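Local structure of collagen adhesin protein (Enterococcus faecalis, 2Z1P) at residues A[18-23]-A[38-43]; A[56-61]-A[131-136]. The protein probably binds collagen as a cell-wall-anchored surface adhesin, the chain here covering the Ig-like and collagen-binding domains that are thought to embrace the ligand in a "collagen hug". One frame throughout, in Å; residues are numbered along the deposited sequence.

Contact 1: residues A[18-23]-A[38-43]; sequences SIVDKV and IKVSFS
The carboxylate of Asp21 meets the hydroxyl of Ser43 on one of its faces: Ser43 OG donates to Asp21 OD2 over 2.8 Å, arriving 54° out of the carboxylate plane. The other flat group, the ring of Phe42, leads away from 18-23, its CG set between the backbone N and the carbonyl carbon (chi1 52°). Of this side chain, CB makes the close contact, 3.8 Å from Ile19 CG2, and the side chains of Ile19 and Phe42 lie side by side, pointing the same way.

A classic beta bulge sets Asp21 and Lys22 both opposite Ser41, and the CB of Asp21 turns toward 38-43, consistent with its reach to Ser43. Asp21 N donates to Ser41 O (3.1 Å), and Ser41 N returns a bond to Lys22 O (2.9 Å). Beyond the bulge, Ser43 N points almost straight at Ile19 O. On the face shared by Val20, Val23, Val40 and Phe42, Val20 CG1 packs against Val40 CG1 (3.9 Å).

Lys45 NZ bonds to Ser18 O and Ser43 O, and forms a weak, long ion pair with Asp21. Strand 20-25 is outermost in its antiparallel sheet; strand 35-43 separates it from strand 107-116, and Val23 and Val40 pack against Leu58 of strand 57-59.

Contact 2: residues A[56-61]-A[131-136]; sequences ITLTLP and FGTATA
Thr59 N donates to Phe131 O over 2.9 Å, nearly straight at the hydrogen but from above the carbonyl plane, where Phe131 and Gly132 both take left-handed backbone conformations (phi 71° and 72°). This is the sole direct hydrogen bond between the segments. A water doubles the link farther on, donating to Thr57 O and to Gly132 O; Ser15 OG lies within hydrogen-bonding distance of both oxygens, and its single proton can serve one at a time.

The side chain of Phe131 supplies most of the apolar packing. Leu58 CD2 comes within 3.9 Å of its CB, Pro61 CD lies 3.8 Å from CE1, and Leu60 CD2 makes a longer approach to CD1; all of them reach the ring obliquely. The methyl of Thr59 sits between its own backbone N and carbonyl carbon, its hydroxyl opposite the N (chi1 153°), and from there CG2 lies against the bare CA of Gly132 at 3.3 Å. Deeper in, Thr133 OG1 is 4.1 Å from Leu58 CG.

Asp130 adds weak bonds to the amides of Gly132 and Thr133, and Thr129 OG1 bonds to Phe131 N. The contact thus joins a connection between strands 125-129 and 138-143 to the edge strand 57-59 of an Ig-like beta sandwich.

Contacts 1 and 2 have centres about 9 Å apart and touch directly inside the Ig-like domain. Contact 1 belongs to the sheet containing strands 20-25 and 35-43, whereas contact 2 is built on strand 57-59, an edge of the other sheet, so the layer between them is the sandwich interior. Val20 serves both segments of contact 2: its CG2 is 3.4 Å from Ile56 CD1, and its CG1 is 3.6 Å from Thr133 CG2. Val40 CG2 meets Leu58 CD2 at 3.6 Å, while Val23 CG1 packs on Thr135 OG1 at 3.5 Å. Loop 131-136 therefore rests against both sheets. No ligand is bound at either contact.

Contact 1: residues A[18-23]-A[38-43]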
loop_
_atom_site.group_PDB
_atom_site.type_symbol
_atom_site.label_atom_id
_atom_site.label_comp_id
_atom_site.label_asym_id
_atom_site.label_seq_id
_atom_site.Cartn_x
_atom_site.Cartn_y
_atom_site.Cartn_z
ATOM N N SER A 18 -30.044 1.386 14.382
ATOM C CA SER A 18 -30.100 2.771 13.952
ATOM C C SER A 18 -28.780 3.476 14.269
ATOM O O SER A 18 -28.505 4.568 13.760
ATOM C CB SER A 18 -31.244 3.471 14.679
ATOM O OG SER A 18 -30.983 4.854 14.834
ATOM N N ILE A 19 -27.969 2.848 15.118
ATOM C CA ILE A 19 -26.687 3.415 15.521
ATOM C C ILE A 19 -25.777 3.735 14.341
ATOM O O ILE A 19 -25.256 4.846 14.242
ATOM C CB ILE A 19 -25.950 2.463 16.494
ATOM C CG1 ILE A 19 -26.683 2.441 17.835
ATOM C CG2 ILE A 19 -24.512 2.914 16.695
ATOM C CD1 ILE A 19 -26.579 1.116 18.568
ATOM N N VAL A 20 -25.594 2.767 13.442
ATOM C CA VAL A 20 -24.730 2.953 12.274
ATOM C C VAL A 20 -25.224 4.078 11.361
ATOM O O VAL A 20 -26.328 4.005 10.822
ATOM C CB VAL A 20 -24.634 1.661 11.457
ATOM C CG1 VAL A 20 -23.476 1.752 10.495
ATOM C CG2 VAL A 20 -24.486 0.475 12.389
ATOM N N ASP A 21 -24.406 5.116 11.196
ATOM C CA ASP A 21 -24.769 6.262 10.362
ATOM C C ASP A 21 -24.350 6.134 8.904
ATOM O O ASP A 21 -25.049 6.612 8.011
ATOM C CB ASP A 21 -24.189 7.541 10.953
ATOM C CG ASP A 21 -24.814 7.887 12.280
ATOM O OD1 ASP A 21 -25.845 8.598 12.301
ATOM O OD2 ASP A 21 -24.285 7.417 13.308
ATOM N N LYS A 22 -23.205 5.504 8.661
ATOM C CA LYS A 22 -22.737 5.293 7.295
ATOM C C LYS A 22 -21.438 4.502 7.213
ATOM O O LYS A 22 -20.631 4.501 8.142
ATOM C CB LYS A 22 -22.587 6.633 6.542
ATOM C CG LYS A 22 -21.425 7.505 6.957
ATOM C CD LYS A 22 -21.364 8.821 6.165
ATOM C CE LYS A 22 -21.293 8.572 4.658
ATOM N NZ LYS A 22 -21.169 9.842 3.877
ATOM N N VAL A 23 -21.284 3.794 6.096
ATOM C CA VAL A 23 -20.100 2.995 5.772
ATOM C C VAL A 23 -19.723 3.535 4.395
ATOM O O VAL A 23 -20.245 3.115 3.369
ATOM C CB VAL A 23 -20.413 1.470 5.716
ATOM C CG1 VAL A 23 -21.783 1.231 5.117
ATOM C CG2 VAL A 23 -19.343 0.743 4.914
ATOM N N ILE A 38 -12.461 1.880 4.071
ATOM C CA ILE A 38 -13.905 1.966 4.233
ATOM C C ILE A 38 -14.073 2.572 5.625
ATOM O O ILE A 38 -13.491 2.080 6.599
ATOM C CB ILE A 38 -14.566 0.562 4.167
ATOM C CG1 ILE A 38 -14.239 -0.096 2.829
ATOM C CG2 ILE A 38 -16.076 0.674 4.320
ATOM C CD1 ILE A 38 -14.856 -1.439 2.655
ATOM N N LYS A 39 -14.846 3.651 5.716
ATOM C CA LYS A 39 -15.049 4.327 6.992
ATOM C C LYS A 39 -16.471 4.192 7.537
ATOM O O LYS A 39 -17.424 4.657 6.915
ATOM C CB LYS A 39 -14.710 5.798 6.827
ATOM C CG LYS A 39 -14.801 6.590 8.094
ATOM C CD LYS A 39 -14.717 8.034 7.748
ATOM C CE LYS A 39 -14.646 8.849 8.978
ATOM N NZ LYS A 39 -14.675 10.274 8.595
ATOM N N VAL A 40 -16.603 3.563 8.703
ATOM C CA VAL A 40 -17.909 3.377 9.330
ATOM C C VAL A 40 -18.118 4.332 10.512
ATOM O O VAL A 40 -17.495 4.177 11.557
ATOM C CB VAL A 40 -18.087 1.935 9.858
ATOM C CG1 VAL A 40 -19.536 1.739 10.325
ATOM C CG2 VAL A 40 -17.697 0.923 8.796
ATOM N N SER A 41 -18.995 5.317 10.349
ATOM C CA SER A 41 -19.272 6.267 11.417
ATOM C C SER A 41 -20.501 5.803 12.207
ATOM O O SER A 41 -21.369 5.129 11.657
ATOM C CB SER A 41 -19.537 7.646 10.818
ATOM O OG SER A 41 -18.463 8.058 9.994
ATOM N N PHE A 42 -20.579 6.142 13.492
ATOM C CA PHE A 42 -21.737 5.746 14.292
ATOM C C PHE A 42 -22.112 6.812 15.306
ATOM O O PHE A 42 -21.261 7.573 15.769
ATOM C CB PHE A 42 -21.476 4.423 15.004
ATOM C CG PHE A 42 -20.209 4.406 15.787
ATOM C CD1 PHE A 42 -20.040 5.246 16.883
ATOM C CD2 PHE A 42 -19.166 3.562 15.415
ATOM C CE1 PHE A 42 -18.857 5.251 17.599
ATOM C CE2 PHE A 42 -17.973 3.556 16.125
ATOM C CZ PHE A 42 -17.818 4.404 17.220
ATOM N N SER A 43 -23.399 6.854 15.642
ATOM C CA SER A 43 -23.943 7.829 16.590
ATOM C C SER A 43 -24.980 7.178 17.500
ATOM O O SER A 43 -25.700 6.260 17.093
ATOM C CB SER A 43 -24.618 8.991 15.848
ATOM O OG SER A 43 -23.729 9.624 14.942
#

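Contact 2: residues A[56-61]-A[131-136]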
loop_
_atom_site.group_PDB
_atom_site.type_symbol
_atom_site.label_atom_id
_atom_site.label_comp_id
_atom_site.label_asym_id
_atom_site.label_seq_id
_atom_site.Cartn_x
_atom_site.Cartn_y
_atom_site.Cartn_z
ATOM N N ILE A 56 -21.501 -3.156 16.699
ATOM C CA ILE A 56 -21.740 -2.738 15.316
ATOM C C ILE A 56 -20.793 -3.559 14.428
ATOM O O ILE A 56 -19.625 -3.224 14.264
ATOM C CB ILE A 56 -21.513 -1.198 15.134
ATOM C CG1 ILE A 56 -20.856 -0.890 13.788
ATOM C CG2 ILE A 56 -20.657 -0.665 16.250
ATOM C CD1 ILE A 56 -21.635 -1.361 12.600
ATOM N N THR A 57 -21.321 -4.653 13.880
ATOM C CA THR A 57 -20.563 -5.568 13.031
ATOM C C THR A 57 -20.989 -5.546 11.554
ATOM O O THR A 57 -22.183 -5.579 11.244
ATOM C CB THR A 57 -20.667 -7.023 13.575
ATOM O OG1 THR A 57 -20.360 -7.958 12.536
ATOM C CG2 THR A 57 -22.063 -7.303 14.104
ATOM N N LEU A 58 -19.993 -5.485 10.661
ATOM C CA LEU A 58 -20.193 -5.448 9.205
ATOM C C LEU A 58 -19.780 -6.740 8.528
ATOM O O LEU A 58 -18.789 -7.362 8.906
ATOM C CB LEU A 58 -19.378 -4.325 8.560
ATOM C CG LEU A 58 -19.881 -2.888 8.602
ATOM C CD1 LEU A 58 -19.602 -2.280 9.962
ATOM C CD2 LEU A 58 -19.182 -2.093 7.511
ATOM N N THR A 59 -20.540 -7.121 7.509
ATOM C CA THR A 59 -20.263 -8.328 6.741
ATOM C C THR A 59 -19.845 -7.909 5.330
ATOM O O THR A 59 -20.575 -7.196 4.639
ATOM C CB THR A 59 -21.502 -9.267 6.713
ATOM O OG1 THR A 59 -21.482 -10.062 5.523
ATOM C CG2 THR A 59 -22.786 -8.474 6.771
ATOM N N LEU A 60 -18.661 -8.360 4.924
ATOM C CA LEU A 60 -18.067 -8.011 3.637
ATOM C C LEU A 60 -18.423 -8.907 2.449
ATOM O O LEU A 60 -18.620 -10.113 2.600
ATOM C CB LEU A 60 -16.541 -7.978 3.785
ATOM C CG LEU A 60 -15.952 -7.263 5.016
ATOM C CD1 LEU A 60 -14.445 -7.479 5.053
ATOM C CD2 LEU A 60 -16.270 -5.781 4.989
ATOM N N PRO A 61 -18.495 -8.313 1.243
ATOM C CA PRO A 61 -18.813 -8.995 -0.011
ATOM C C PRO A 61 -17.656 -9.908 -0.367
ATOM O O PRO A 61 -16.505 -9.618 -0.046
ATOM C CB PRO A 61 -18.923 -7.853 -1.020
ATOM C CG PRO A 61 -19.199 -6.664 -0.187
ATOM C CD PRO A 61 -18.327 -6.873 1.004
ATOM N N PHE A 131 -23.488 -3.980 3.276
ATOM C CA PHE A 131 -22.548 -4.511 4.263
ATOM C C PHE A 131 -23.194 -5.166 5.491
ATOM O O PHE A 131 -22.549 -5.305 6.536
ATOM C CB PHE A 131 -21.591 -3.397 4.682
ATOM C CG PHE A 131 -20.709 -2.913 3.564
ATOM C CD1 PHE A 131 -19.586 -3.642 3.185
ATOM C CD2 PHE A 131 -21.030 -1.766 2.854
ATOM C CE1 PHE A 131 -18.804 -3.236 2.114
ATOM C CE2 PHE A 131 -20.256 -1.355 1.786
ATOM C CZ PHE A 131 -19.137 -2.093 1.414
ATOM N N GLY A 132 -24.450 -5.596 5.341
ATOM C CA GLY A 132 -25.183 -6.214 6.438
ATOM C C GLY A 132 -25.537 -5.141 7.449
ATOM O O GLY A 132 -25.526 -5.379 8.653
ATOM N N THR A 133 -25.862 -3.956 6.937
ATOM C CA THR A 133 -26.193 -2.785 7.752
ATOM C C THR A 133 -27.537 -2.163 7.371
ATOM O O THR A 133 -28.120 -2.492 6.347
ATOM C CB THR A 133 -25.085 -1.714 7.599
ATOM O OG1 THR A 133 -23.857 -2.238 8.111
ATOM C CG2 THR A 133 -25.437 -0.447 8.346
ATOM N N ALA A 134 -28.025 -1.260 8.208
ATOM C CA ALA A 134 -29.289 -0.594 7.948
ATOM C C ALA A 134 -29.069 0.537 6.948
ATOM O O ALA A 134 -30.011 1.183 6.489
ATOM C CB ALA A 134 -29.844 -0.036 9.245
ATOM N N THR A 135 -27.813 0.772 6.615
ATOM C CA THR A 135 -27.458 1.830 5.689
ATOM C C THR A 135 -27.698 1.470 4.229
ATOM O O THR A 135 -27.760 0.295 3.863
ATOM C CB THR A 135 -25.988 2.214 5.863
ATOM O OG1 THR A 135 -25.175 1.029 5.796
ATOM C CG2 THR A 135 -25.786 2.926 7.205
ATOM N N ALA A 136 -27.821 2.507 3.406
ATOM C CA ALA A 136 -28.055 2.351 1.979
ATOM C C ALA A 136 -27.219 1.249 1.326
ATOM O O ALA A 136 -26.108 0.937 1.757
ATOM C CB ALA A 136 -27.810 3.679 1.260
HETATM O O HOH W 1 -23.358 -7.124 9.422
#